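Local coordinates for heme oxygenase (Leptospira interrogans, PDB 5KZL), which catalyses the oxygen-dependent opening of the heme ring, which in heme oxygenases yields biliverdin, carbon monoxide and free iron, at residues A[74-77]-A[78-81]; A[81-84]-A[85-88]; A[87-90]-A[91-95]; A[119-122]-A[123-126]; A[157-160]-A[161-165]. The protein carries 1 engineered substitution. All coordinates share one frame; numbering follows the deposited sequence.

Contact 1 of 5, residues A[74-77]-A[78-81]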
loop_
_atom_site.group_PDB
_atom_site.type_symbol
_atom_site.label_atom_id
_atom_site.label_comp_id
_atom_site.label_asym_id
_atom_site.label_seq_id
_atom_site.Cartn_x
_atom_site.Cartn_y
_atom_site.Cartn_z
ATOM N N ILE A 74 6.169 10.915 -10.167
ATOM C CA ILE A 74 5.623 9.650 -9.629
ATOM C C ILE A 74 4.084 9.708 -9.643
ATOM O O ILE A 74 3.413 9.010 -8.888
ATOM C CB ILE A 74 6.220 9.136 -8.284
ATOM C CG1 ILE A 74 6.084 10.182 -7.151
ATOM C CG2 ILE A 74 7.684 8.657 -8.491
ATOM C CD1 ILE A 74 6.099 9.627 -5.720
ATOM N N TYR A 75 3.529 10.523 -10.544
ATOM C CA TYR A 75 2.080 10.604 -10.701
ATOM C C TYR A 75 1.678 9.353 -11.471
ATOM O O TYR A 75 1.859 9.268 -12.692
ATOM C CB TYR A 75 1.672 11.905 -11.420
ATOM C CG TYR A 75 0.205 11.994 -11.789
ATOM C CD1 TYR A 75 -0.790 11.868 -10.820
ATOM C CD2 TYR A 75 -0.187 12.286 -13.096
ATOM C CE1 TYR A 75 -2.142 11.953 -11.157
ATOM C CE2 TYR A 75 -1.535 12.375 -13.445
ATOM C CZ TYR A 75 -2.508 12.207 -12.471
ATOM O OH TYR A 75 -3.830 12.357 -12.822
ATOM N N PHE A 76 1.237 8.328 -10.724
ATOM C CA PHE A 76 0.889 7.029 -11.298
ATOM C C PHE A 76 -0.529 6.537 -10.922
ATOM O O PHE A 76 -0.659 5.576 -10.159
ATOM C CB PHE A 76 1.948 5.978 -10.906
ATOM C CG PHE A 76 3.317 6.126 -11.542
ATOM C CD1 PHE A 76 3.479 6.034 -12.921
ATOM C CD2 PHE A 76 4.456 6.255 -10.753
ATOM C CE1 PHE A 76 4.756 6.093 -13.500
ATOM C CE2 PHE A 76 5.729 6.333 -11.334
ATOM C CZ PHE A 76 5.868 6.258 -12.703
ATOM N N PRO A 77 -1.596 7.107 -11.535
ATOM C CA PRO A 77 -2.966 6.632 -11.236
ATOM C C PRO A 77 -3.176 5.152 -11.560
ATOM O O PRO A 77 -4.120 4.566 -11.046
ATOM C CB PRO A 77 -3.858 7.503 -12.128
ATOM C CG PRO A 77 -3.051 8.703 -12.431
ATOM C CD PRO A 77 -1.612 8.272 -12.442
ATOM N N GLU A 78 -2.302 4.553 -12.404
ATOM C CA GLU A 78 -2.331 3.116 -12.752
ATOM C C GLU A 78 -2.273 2.246 -11.494
ATOM O O GLU A 78 -2.712 1.092 -11.518
ATOM C CB GLU A 78 -1.111 2.728 -13.621
ATOM C CG GLU A 78 -1.083 3.388 -14.980
ATOM C CD GLU A 78 -0.202 4.619 -15.082
ATOM O OE1 GLU A 78 -0.103 5.398 -14.107
ATOM O OE2 GLU A 78 0.264 4.880 -16.208
ATOM N N LEU A 79 -1.640 2.776 -10.428
ATOM C CA LEU A 79 -1.418 2.058 -9.170
ATOM C C LEU A 79 -2.567 2.132 -8.184
ATOM O O LEU A 79 -2.594 1.317 -7.266
ATOM C CB LEU A 79 -0.129 2.565 -8.497
ATOM C CG LEU A 79 1.174 2.397 -9.287
ATOM C CD1 LEU A 79 2.299 3.169 -8.621
ATOM C CD2 LEU A 79 1.562 0.909 -9.402
ATOM N N TYR A 80 -3.488 3.113 -8.334
ATOM C CA TYR A 80 -4.593 3.335 -7.379
ATOM C C TYR A 80 -5.358 2.057 -7.069
ATOM O O TYR A 80 -5.635 1.250 -7.976
ATOM C CB TYR A 80 -5.520 4.475 -7.805
ATOM C CG TYR A 80 -4.907 5.863 -7.833
ATOM C CD1 TYR A 80 -3.607 6.092 -7.374
ATOM C CD2 TYR A 80 -5.636 6.953 -8.303
ATOM C CE1 TYR A 80 -3.047 7.373 -7.402
ATOM C CE2 TYR A 80 -5.088 8.235 -8.334
ATOM C CZ TYR A 80 -3.785 8.434 -7.909
ATOM O OH TYR A 80 -3.280 9.703 -7.920
ATOM N N ARG A 81 -5.648 1.865 -5.767
ATOM C CA ARG A 81 -6.242 0.646 -5.206
ATOM C C ARG A 81 -7.627 0.800 -4.618
ATOM O O ARG A 81 -8.280 -0.224 -4.398
ATOM C CB ARG A 81 -5.294 0.040 -4.128
ATOM C CG ARG A 81 -3.845 -0.288 -4.568
ATOM C CD ARG A 81 -3.744 -1.460 -5.531
ATOM N NE ARG A 81 -4.096 -1.088 -6.909
ATOM C CZ ARG A 81 -4.552 -1.941 -7.824
ATOM N NH1 ARG A 81 -4.840 -1.518 -9.051
ATOM N NH2 ARG A 81 -4.691 -3.225 -7.532
HETATM O O HOH W 1 -0.372 9.588 -8.034
HETATM O O HOH W 2 -5.838 1.977 -10.624
#

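Contact 2 of 5, residues A[81-84]-A[85-88]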
loop_
_atom_site.group_PDB
_atom_site.type_symbol
_atom_site.label_atom_id
_atom_site.label_comp_id
_atom_site.label_asym_id
_atom_site.label_seq_id
_atom_site.Cartn_x
_atom_site.Cartn_y
_atom_site.Cartn_z
ATOM N N ARG A 81 -5.648 1.865 -5.767
ATOM C CA ARG A 81 -6.242 0.646 -5.206
ATOM C C ARG A 81 -7.627 0.800 -4.618
ATOM O O ARG A 81 -8.280 -0.224 -4.398
ATOM C CB ARG A 81 -5.294 0.040 -4.128
ATOM C CG ARG A 81 -3.845 -0.288 -4.568
ATOM C CD ARG A 81 -3.744 -1.460 -5.531
ATOM N NE ARG A 81 -4.096 -1.088 -6.909
ATOM C CZ ARG A 81 -4.552 -1.941 -7.824
ATOM N NH1 ARG A 81 -4.840 -1.518 -9.051
ATOM N NH2 ARG A 81 -4.691 -3.225 -7.532
ATOM N N LYS A 82 -8.081 2.049 -4.325
ATOM C CA LYS A 82 -9.379 2.283 -3.669
ATOM C C LYS A 82 -10.539 1.519 -4.334
ATOM O O LYS A 82 -11.292 0.833 -3.633
ATOM C CB LYS A 82 -9.689 3.794 -3.580
ATOM C CG LYS A 82 -11.051 4.179 -3.011
ATOM C CD LYS A 82 -11.332 5.638 -3.306
ATOM C CE LYS A 82 -12.776 5.864 -3.653
ATOM N NZ LYS A 82 -13.022 7.269 -4.064
ATOM N N ASN A 83 -10.647 1.601 -5.673
ATOM C CA ASN A 83 -11.734 0.922 -6.397
ATOM C C ASN A 83 -11.594 -0.598 -6.415
ATOM O O ASN A 83 -12.598 -1.299 -6.316
ATOM C CB ASN A 83 -11.901 1.488 -7.801
ATOM C CG ASN A 83 -12.430 2.908 -7.806
ATOM O OD1 ASN A 83 -13.203 3.336 -6.943
ATOM N ND2 ASN A 83 -12.059 3.661 -8.814
ATOM N N ALA A 84 -10.358 -1.103 -6.492
ATOM C CA ALA A 84 -10.077 -2.547 -6.444
ATOM C C ALA A 84 -10.512 -3.077 -5.071
ATOM O O ALA A 84 -11.187 -4.109 -5.003
ATOM C CB ALA A 84 -8.594 -2.808 -6.662
ATOM N N LEU A 85 -10.182 -2.328 -3.988
ATOM C CA LEU A 85 -10.561 -2.662 -2.610
ATOM C C LEU A 85 -12.075 -2.708 -2.419
ATOM O O LEU A 85 -12.582 -3.685 -1.856
ATOM C CB LEU A 85 -9.871 -1.729 -1.601
ATOM C CG LEU A 85 -8.383 -2.078 -1.431
ATOM C CD1 LEU A 85 -7.602 -0.943 -0.869
ATOM C CD2 LEU A 85 -8.197 -3.341 -0.582
ATOM N N LEU A 86 -12.796 -1.701 -2.949
ATOM C CA LEU A 86 -14.271 -1.649 -2.907
ATOM C C LEU A 86 -14.881 -2.887 -3.540
ATOM O O LEU A 86 -15.831 -3.463 -2.992
ATOM C CB LEU A 86 -14.787 -0.412 -3.668
ATOM C CG LEU A 86 -14.837 0.856 -2.868
ATOM C CD1 LEU A 86 -15.189 2.019 -3.774
ATOM C CD2 LEU A 86 -15.801 0.725 -1.619
ATOM N N GLU A 87 -14.334 -3.298 -4.698
ATOM C CA GLU A 87 -14.798 -4.473 -5.419
ATOM C C GLU A 87 -14.588 -5.755 -4.606
ATOM O O GLU A 87 -15.521 -6.537 -4.457
ATOM C CB GLU A 87 -14.126 -4.567 -6.785
ATOM C CG GLU A 87 -14.813 -5.577 -7.673
ATOM C CD GLU A 87 -14.137 -5.742 -9.008
ATOM O OE1 GLU A 87 -14.373 -4.908 -9.911
ATOM O OE2 GLU A 87 -13.368 -6.713 -9.150
ATOM N N ASP A 88 -13.397 -5.935 -4.009
ATOM C CA ASP A 88 -13.138 -7.108 -3.161
ATOM C C ASP A 88 -14.042 -7.072 -1.935
ATOM O O ASP A 88 -14.584 -8.106 -1.571
ATOM C CB ASP A 88 -11.654 -7.194 -2.742
ATOM C CG ASP A 88 -10.727 -7.482 -3.908
ATOM O OD1 ASP A 88 -11.226 -7.907 -4.980
ATOM O OD2 ASP A 88 -9.512 -7.296 -3.750
#

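Contact 3 of 5, residues A[87-90]-A[91-95]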
loop_
_atom_site.group_PDB
_atom_site.type_symbol
_atom_site.label_atom_id
_atom_site.label_comp_id
_atom_site.label_asym_id
_atom_site.label_seq_id
_atom_site.Cartn_x
_atom_site.Cartn_y
_atom_site.Cartn_z
ATOM N N GLU A 87 -14.334 -3.298 -4.698
ATOM C CA GLU A 87 -14.798 -4.473 -5.419
ATOM C C GLU A 87 -14.588 -5.755 -4.606
ATOM O O GLU A 87 -15.521 -6.537 -4.457
ATOM C CB GLU A 87 -14.126 -4.567 -6.785
ATOM C CG GLU A 87 -14.813 -5.577 -7.673
ATOM C CD GLU A 87 -14.137 -5.742 -9.008
ATOM O OE1 GLU A 87 -14.373 -4.908 -9.911
ATOM O OE2 GLU A 87 -13.368 -6.713 -9.150
ATOM N N ASP A 88 -13.397 -5.935 -4.009
ATOM C CA ASP A 88 -13.138 -7.108 -3.161
ATOM C C ASP A 88 -14.042 -7.072 -1.935
ATOM O O ASP A 88 -14.584 -8.106 -1.571
ATOM C CB ASP A 88 -11.654 -7.194 -2.742
ATOM C CG ASP A 88 -10.727 -7.482 -3.908
ATOM O OD1 ASP A 88 -11.226 -7.907 -4.980
ATOM O OD2 ASP A 88 -9.512 -7.296 -3.750
ATOM N N LEU A 89 -14.257 -5.881 -1.341
ATOM C CA LEU A 89 -15.152 -5.744 -0.189
ATOM C C LEU A 89 -16.590 -6.156 -0.538
ATOM O O LEU A 89 -17.240 -6.857 0.232
ATOM C CB LEU A 89 -15.086 -4.349 0.423
ATOM C CG LEU A 89 -13.823 -4.089 1.242
ATOM C CD1 LEU A 89 -13.589 -2.617 1.385
ATOM C CD2 LEU A 89 -13.923 -4.767 2.623
ATOM N N GLN A 90 -17.067 -5.773 -1.738
ATOM C CA GLN A 90 -18.389 -6.205 -2.178
ATOM C C GLN A 90 -18.416 -7.755 -2.323
ATOM O O GLN A 90 -19.420 -8.365 -1.970
ATOM C CB GLN A 90 -18.760 -5.513 -3.509
ATOM C CG GLN A 90 -20.214 -5.760 -3.998
ATOM C CD GLN A 90 -20.423 -7.128 -4.632
ATOM O OE1 GLN A 90 -19.618 -7.601 -5.450
ATOM N NE2 GLN A 90 -21.495 -7.824 -4.241
ATOM N N PHE A 91 -17.330 -8.383 -2.839
ATOM C CA PHE A 91 -17.324 -9.846 -2.977
ATOM C C PHE A 91 -17.475 -10.524 -1.597
ATOM O O PHE A 91 -18.267 -11.461 -1.448
ATOM C CB PHE A 91 -16.063 -10.362 -3.706
ATOM C CG PHE A 91 -15.943 -11.874 -3.639
ATOM C CD1 PHE A 91 -16.711 -12.687 -4.473
ATOM C CD2 PHE A 91 -15.137 -12.482 -2.685
ATOM C CE1 PHE A 91 -16.639 -14.080 -4.373
ATOM C CE2 PHE A 91 -15.090 -13.871 -2.563
ATOM C CZ PHE A 91 -15.839 -14.661 -3.408
ATOM N N PHE A 92 -16.691 -10.072 -0.607
ATOM C CA PHE A 92 -16.733 -10.676 0.725
ATOM C C PHE A 92 -18.006 -10.353 1.537
ATOM O O PHE A 92 -18.523 -11.226 2.247
ATOM C CB PHE A 92 -15.470 -10.330 1.528
ATOM C CG PHE A 92 -14.275 -11.045 0.950
ATOM C CD1 PHE A 92 -14.111 -12.411 1.127
ATOM C CD2 PHE A 92 -13.353 -10.365 0.154
ATOM C CE1 PHE A 92 -13.043 -13.089 0.527
ATOM C CE2 PHE A 92 -12.289 -11.039 -0.444
ATOM C CZ PHE A 92 -12.133 -12.396 -0.245
ATOM N N TYR A 93 -18.491 -9.112 1.452
ATOM C CA TYR A 93 -19.641 -8.697 2.260
ATOM C C TYR A 93 -21.016 -8.779 1.587
ATOM O O TYR A 93 -22.031 -8.702 2.295
ATOM C CB TYR A 93 -19.423 -7.282 2.774
ATOM C CG TYR A 93 -18.436 -7.210 3.915
ATOM C CD1 TYR A 93 -18.820 -7.528 5.217
ATOM C CD2 TYR A 93 -17.130 -6.782 3.707
ATOM C CE1 TYR A 93 -17.920 -7.452 6.275
ATOM C CE2 TYR A 93 -16.222 -6.685 4.766
ATOM C CZ TYR A 93 -16.623 -7.026 6.049
ATOM O OH TYR A 93 -15.746 -6.957 7.107
ATOM N N GLY A 94 -21.044 -8.852 0.253
ATOM C CA GLY A 94 -22.273 -8.828 -0.532
ATOM C C GLY A 94 -22.626 -7.375 -0.793
ATOM O O GLY A 94 -22.789 -6.954 -1.936
ATOM N N THR A 95 -22.686 -6.582 0.291
ATOM C CA THR A 95 -22.909 -5.142 0.284
ATOM C C THR A 95 -22.031 -4.560 1.396
ATOM O O THR A 95 -22.182 -4.941 2.561
ATOM C CB THR A 95 -24.414 -4.789 0.358
ATOM O OG1 THR A 95 -24.541 -3.392 0.582
ATOM C CG2 THR A 95 -25.180 -5.572 1.436
#

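Contact 4 of 5, residues A[119-122]-A[123-126]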
loop_
_atom_site.group_PDB
_atom_site.type_symbol
_atom_site.label_atom_id
_atom_site.label_comp_id
_atom_site.label_asym_id
_atom_site.label_seq_id
_atom_site.Cartn_x
_atom_site.Cartn_y
_atom_site.Cartn_z
ATOM N N GLU A 119 -0.584 17.790 3.975
ATOM C CA GLU A 119 -0.714 19.227 4.140
ATOM C C GLU A 119 0.583 19.956 4.544
ATOM O O GLU A 119 0.733 21.125 4.190
ATOM C CB GLU A 119 -1.869 19.613 5.074
ATOM C CG GLU A 119 -2.037 18.810 6.344
ATOM C CD GLU A 119 -3.405 19.027 6.964
ATOM O OE1 GLU A 119 -4.196 18.060 7.017
ATOM O OE2 GLU A 119 -3.720 20.185 7.316
ATOM N N THR A 120 1.516 19.295 5.239
ATOM C CA THR A 120 2.738 19.957 5.727
ATOM C C THR A 120 4.011 19.639 4.954
ATOM O O THR A 120 4.811 20.542 4.739
ATOM C CB THR A 120 2.947 19.671 7.201
ATOM O OG1 THR A 120 3.132 18.269 7.391
ATOM C CG2 THR A 120 1.822 20.220 8.084
ATOM N N GLN A 121 4.238 18.353 4.596
ATOM C CA GLN A 121 5.442 17.902 3.872
ATOM C C GLN A 121 4.999 16.975 2.730
ATOM O O GLN A 121 5.299 15.778 2.799
ATOM C CB GLN A 121 6.416 17.161 4.828
ATOM C CG GLN A 121 7.225 18.067 5.767
ATOM C CD GLN A 121 8.254 18.892 5.027
ATOM O OE1 GLN A 121 9.322 18.408 4.641
ATOM N NE2 GLN A 121 7.945 20.152 4.798
ATOM N N PRO A 122 4.238 17.493 1.710
ATOM C CA PRO A 122 3.710 16.618 0.637
ATOM C C PRO A 122 4.747 15.780 -0.095
ATOM O O PRO A 122 4.402 14.685 -0.522
ATOM C CB PRO A 122 2.978 17.593 -0.294
ATOM C CG PRO A 122 3.505 18.916 0.051
ATOM C CD PRO A 122 3.784 18.883 1.496
ATOM N N GLU A 123 6.027 16.222 -0.153
ATOM C CA GLU A 123 7.108 15.435 -0.784
ATOM C C GLU A 123 7.281 14.077 -0.080
ATOM O O GLU A 123 7.704 13.106 -0.709
ATOM C CB GLU A 123 8.446 16.196 -0.742
ATOM C CG GLU A 123 8.393 17.545 -1.463
ATOM C CD GLU A 123 7.657 18.695 -0.785
ATOM O OE1 GLU A 123 7.464 18.645 0.453
ATOM O OE2 GLU A 123 7.240 19.635 -1.505
ATOM N N LEU A 124 6.961 14.006 1.224
ATOM C CA LEU A 124 7.077 12.737 1.963
ATOM C C LEU A 124 6.018 11.686 1.544
ATOM O O LEU A 124 6.148 10.513 1.909
ATOM C CB LEU A 124 7.078 12.951 3.491
ATOM C CG LEU A 124 8.250 13.751 4.117
ATOM C CD1 LEU A 124 8.070 13.853 5.619
ATOM C CD2 LEU A 124 9.599 13.093 3.834
ATOM N N LEU A 125 4.992 12.095 0.751
ATOM C CA LEU A 125 4.015 11.134 0.214
ATOM C C LEU A 125 4.727 10.146 -0.736
ATOM O O LEU A 125 4.216 9.044 -0.970
ATOM C CB LEU A 125 2.853 11.846 -0.508
ATOM C CG LEU A 125 1.856 12.582 0.394
ATOM C CD1 LEU A 125 0.813 13.313 -0.442
ATOM C CD2 LEU A 125 1.170 11.616 1.398
ATOM N N ALA A 126 5.947 10.510 -1.212
ATOM C CA ALA A 126 6.775 9.603 -2.022
ATOM C C ALA A 126 7.031 8.315 -1.238
ATOM O O ALA A 126 7.041 7.242 -1.830
ATOM C CB ALA A 126 8.108 10.262 -2.396
#

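Contact 5 of 5, residues A[157-160]-A[161-165]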
loop_
_atom_site.group_PDB
_atom_site.type_symbol
_atom_site.label_atom_id
_atom_site.label_comp_id
_atom_site.label_asym_id
_atom_site.label_seq_id
_atom_site.Cartn_x
_atom_site.Cartn_y
_atom_site.Cartn_z
ATOM N N LYS A 157 -12.303 -13.900 -8.693
ATOM C CA LYS A 157 -13.090 -13.165 -7.693
ATOM C C LYS A 157 -12.300 -12.901 -6.408
ATOM O O LYS A 157 -11.446 -13.701 -6.025
ATOM C CB LYS A 157 -14.395 -13.913 -7.359
ATOM C CG LYS A 157 -15.385 -14.052 -8.528
ATOM C CD LYS A 157 -16.385 -12.898 -8.578
ATOM C CE LYS A 157 -17.759 -13.326 -9.040
ATOM N NZ LYS A 157 -17.853 -13.391 -10.518
ATOM N N GLY A 158 -12.604 -11.766 -5.779
ATOM C CA GLY A 158 -12.055 -11.338 -4.495
ATOM C C GLY A 158 -10.569 -11.070 -4.438
ATOM O O GLY A 158 -10.008 -11.071 -3.347
ATOM N N ILE A 159 -9.923 -10.827 -5.588
ATOM C CA ILE A 159 -8.474 -10.567 -5.654
ATOM C C ILE A 159 -8.161 -9.329 -6.490
ATOM O O ILE A 159 -7.008 -9.185 -6.894
ATOM C CB ILE A 159 -7.703 -11.807 -6.214
ATOM C CG1 ILE A 159 -8.269 -12.232 -7.616
ATOM C CG2 ILE A 159 -7.667 -12.954 -5.199
ATOM C CD1 ILE A 159 -7.341 -13.036 -8.483
ATOM N N SER A 160 -9.162 -8.429 -6.760
ATOM C CA SER A 160 -8.907 -7.218 -7.554
ATOM C C SER A 160 -7.777 -6.379 -6.952
ATOM O O SER A 160 -6.988 -5.796 -7.697
ATOM C CB SER A 160 -10.179 -6.390 -7.747
ATOM O OG SER A 160 -9.916 -5.270 -8.579
ATOM N N PHE A 161 -7.641 -6.377 -5.607
ATOM C CA PHE A 161 -6.577 -5.612 -4.947
ATOM C C PHE A 161 -5.174 -5.926 -5.466
ATOM O O PHE A 161 -4.320 -5.050 -5.469
ATOM C CB PHE A 161 -6.668 -5.787 -3.430
ATOM C CG PHE A 161 -5.585 -5.122 -2.615
ATOM C CD1 PHE A 161 -5.366 -3.748 -2.704
ATOM C CD2 PHE A 161 -4.830 -5.859 -1.704
ATOM C CE1 PHE A 161 -4.389 -3.125 -1.913
ATOM C CE2 PHE A 161 -3.860 -5.232 -0.900
ATOM C CZ PHE A 161 -3.658 -3.868 -1.004
ATOM N N TYR A 162 -4.935 -7.161 -5.895
ATOM C CA TYR A 162 -3.610 -7.588 -6.359
ATOM C C TYR A 162 -3.381 -7.430 -7.851
ATOM O O TYR A 162 -2.284 -7.749 -8.324
ATOM C CB TYR A 162 -3.378 -9.050 -5.972
ATOM C CG TYR A 162 -3.630 -9.308 -4.509
ATOM C CD1 TYR A 162 -2.749 -8.843 -3.538
ATOM C CD2 TYR A 162 -4.755 -10.008 -4.089
ATOM C CE1 TYR A 162 -2.998 -9.039 -2.182
ATOM C CE2 TYR A 162 -5.013 -10.215 -2.734
ATOM C CZ TYR A 162 -4.119 -9.748 -1.786
ATOM O OH TYR A 162 -4.365 -9.938 -0.453
ATOM N N GLU A 163 -4.395 -6.957 -8.597
ATOM C CA GLU A 163 -4.316 -6.839 -10.053
ATOM C C GLU A 163 -4.298 -5.396 -10.552
ATOM O O GLU A 163 -5.022 -4.523 -10.036
ATOM C CB GLU A 163 -5.451 -7.644 -10.709
ATOM C CG GLU A 163 -5.489 -9.107 -10.306
ATOM C CD GLU A 163 -6.406 -9.923 -11.196
ATOM O OE1 GLU A 163 -7.462 -9.390 -11.599
ATOM O OE2 GLU A 163 -6.066 -11.090 -11.497
ATOM N N PHE A 164 -3.454 -5.160 -11.569
ATOM C CA PHE A 164 -3.234 -3.850 -12.183
ATOM C C PHE A 164 -3.626 -3.905 -13.662
ATOM O O PHE A 164 -2.744 -4.052 -14.502
ATOM C CB PHE A 164 -1.751 -3.415 -11.987
ATOM C CG PHE A 164 -1.407 -3.278 -10.521
ATOM C CD1 PHE A 164 -1.000 -4.384 -9.778
ATOM C CD2 PHE A 164 -1.557 -2.059 -9.865
ATOM C CE1 PHE A 164 -0.717 -4.266 -8.411
ATOM C CE2 PHE A 164 -1.294 -1.951 -8.494
ATOM C CZ PHE A 164 -0.860 -3.049 -7.784
ATOM N N PRO A 165 -4.941 -3.840 -14.002
ATOM C CA PRO A 165 -5.338 -3.955 -15.419
ATOM C C PRO A 165 -4.784 -2.839 -16.307
ATOM O O PRO A 165 -4.641 -3.044 -17.499
ATOM C CB PRO A 165 -6.872 -3.971 -15.366
ATOM C CG PRO A 165 -7.213 -3.289 -14.075
ATOM C CD PRO A 165 -6.124 -3.695 -13.123
HETATM O O HOH W 3 -7.889 -4.469 -10.252
#

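Contact 1 of 5, residues A[74-77]-A[78-81]
P77 sets its CA over one face of the Y80 ring, 3.7 Å from the centroid of that ring and only 3° off the ring normal, a CH-pi contact almost dead centre. The CB of P77 reaches CE2 of the same ring. With CG of Y80 beside its own backbone N (chi1 -65°), the ring folds back along the chain over the residue three places earlier. Its hydroxyl then ends near the Y75 ring, where the two tyrosine side chains cross at about a right angle; that OH is bonded to E63 of helix 41-64 and also accepts from a water, at 2.9 Å from the water oxygen to Y80 OH. At the edge of the F76 ring, the carboxylate of E78, on a chain bent at chi2, brings OE1 to 3.8 Å from F76 CD1, with the carboxylate and ring planes 53° apart. F76 CB meets L79 CD1 at 3.6 Å. Beneath the side chains, L79 N bonds to F76 O (3.0 Å) and Y80 N to P77 O (3.1 Å), each donor standing above the carbonyl plane. Successive i to i+3 bonds of this kind define a short 3-10 turn, here with P77 in its first turn, set in the loop that joins helix 41-64 to helix 82-93.

Contact 2 of 5, residues A[81-84]-A[85-88]
L85 spreads its side chain over the carbonyl of R81, one helical turn back: CG lies 3.5 Å from R81 O, and CD1 comes within 4.1 Å of R81 CB. The leucine has CG beside its backbone N (chi1 -75°), which directs the branch back toward the start of the helix. Next round the turn, the CB of A84 rests 4.0 Å above one face of the R81 guanidinium, displaced toward its rim, while the guanidinium's NH2 is taken by the carbonyl oxygens of F161 and E163. L86 and N83 meet more lightly on another flank, CD1 of the leucine standing 4.0 Å from OD1 of the asparagine. Four successive i to i+4 bonds run beneath, beginning with L85 N to R81 O at 2.9 Å, where the donor approaches at a C=O...N angle of 170°. D88 N closes the series on A84 O at 3.0 Å. The D88 carboxylate accepts from the backbone N of both S160 and F161. R81, just ahead of helix 82-93, and D88, in its second turn, thus place a cation and an anion on the side that meets loop 157-165, which is consistent with the loop being held against the helix through its main-chain atoms.

Contact 3 of 5, residues A[87-90]-A[91-95]
Q90 leaves the helix with CG anti to its backbone N (chi1 -173°), then bends at chi2 (-77°) so that the amide turns toward the helix end. Its CB sits 3.3 Å from F91 N, the ordinary spacing of neighbours; CG passes 3.5 Å from G94 O. Farther out, OE1 comes within 3.6 Å of F91 N, and at the tip NE2 donates to G94 O at 2.8 Å. The acceptor of this bond lies in the amide plane, and the N-H...O angle is 157°. Main chain joins the same two residues, G94 N donating to Q90 O, so the glutamine holds G94 by two bonds just where the helix stops and phi turns positive.

L89 and Y93 run side by side in the same direction, with CD2 of the leucine 3.7 Å from CE2 of the tyrosine and L89 O at the edge of the tyrosine ring. The neighbouring rings of F91 and F92 meet edge to face: F91 CD2 stands 3.7 Å above the centre of the F92 ring. This last part of helix 82-93 packs L89, F92 and Y93 on helix 41-64, while F91 faces the loop after helix 125-151 at L153, P154 and K157.

Contact 4 of 5, residues A[119-122]-A[123-126]
L124 and Q121 pack through their inner carbons, L124 CD1 lying 3.8 Å from Q121 CB. Here the contact is close: CB of L124 also rests over Q121 O, and the leucine N donates to that oxygen at 2.9 Å. One residue on, L125 repeats the arrangement against P122. Its CB comes to 3.2 Å from P122 O and CG to 3.4 Å, while L125 N bonds to the same oxygen at 2.9 Å. Both donors stand above the carbonyl planes, by 40° and 53°, as expected of tight i to i+3 turns. L124 packs on I117 and helix 188-210, and buried L125 on I117 and helix 41-64. P122 and E123 lie alongside each other, pointing the same way, because the glutamate bends at chi2 (74°) and folds its carboxylate back over the proline; OE1 remains 3.8 Å from P122 CD, and OE2 is bonded to N68.

The solvent side belongs to Q121, an exposed residue, whose chain bends at chi2 so that its NE2 donates to T120 O at 3.2 Å. The chemistry is thus divided. The carbonyls of Q121 and P122, just past the end of helix 105-120, gain N-H donors within a 3-10 turn under hydrocarbon cover, whereas two side-chain polar groups work around it, one bonded to the last carbonyl of helix 105-120, the other tying the bend to N68.

Contact 5 of 5, residues A[157-160]-A[161-165]
The Y162 ring meets I159 along one side, with I159 CB 4.1 Å from Y162 CD2 and I159 O approaching the ring obliquely. Over one face of the same ring lies its chain neighbour, F161 CD2 standing 3.7 Å above the ring plane and displaced toward the rim. The first torsions of the two aromatics differ, CG of Y162 sitting beside its own backbone N (chi1 -52°) and CG of F161 anti to its N (chi1 177°), and this pairing brings the phenylalanine edge over the tyrosine face. The phenol end of Y162 bonds to Y44 OH, and the side chain comes to about 8 Å from the heme.

I159 and E163 slant across one another. CD1 of the isoleucine reaches E163 OE2 at 3.8 Å, and that carboxylate oxygen forms a salt bridge with K144 of helix 125-151. The backbone makes a 3-10 turn: Y162 N donates to I159 O at 3.1 Å and E163 N to S160 O at 3.0 Å. A water joins the ends of the turn, standing 2.7 Å from S160 OG and donating to E163 O at 2.9 Å. Chemically, then, main-chain N-H and C=O groups of this largely buried turn are answered by one acidic and one basic side chain, D88 and R81, and the E163 carboxylate is answered by K144.

How the contacts relate
Along the chain, contact 1 (74-81) forms a 3-10 turn in the loop after helix 41-64 and hands over at R81 to contact 2, the first turns of helix 82-93. Contact 3 overlaps contact 2 at E87 and D88 and ends that helix. Contact 4 bridges helix 105-120 and helix 125-151, with its centre about 32 Å from that of contact 3; it touches contact 1 where I74 CD1 packs on A126 CA. Contact 5, in the loop before helix 170-183, returns to the earlier segments through R81 and D88. None nests inside another: contacts 1 to 3 run in overlapping or serial order, and contact 5 joins them in space.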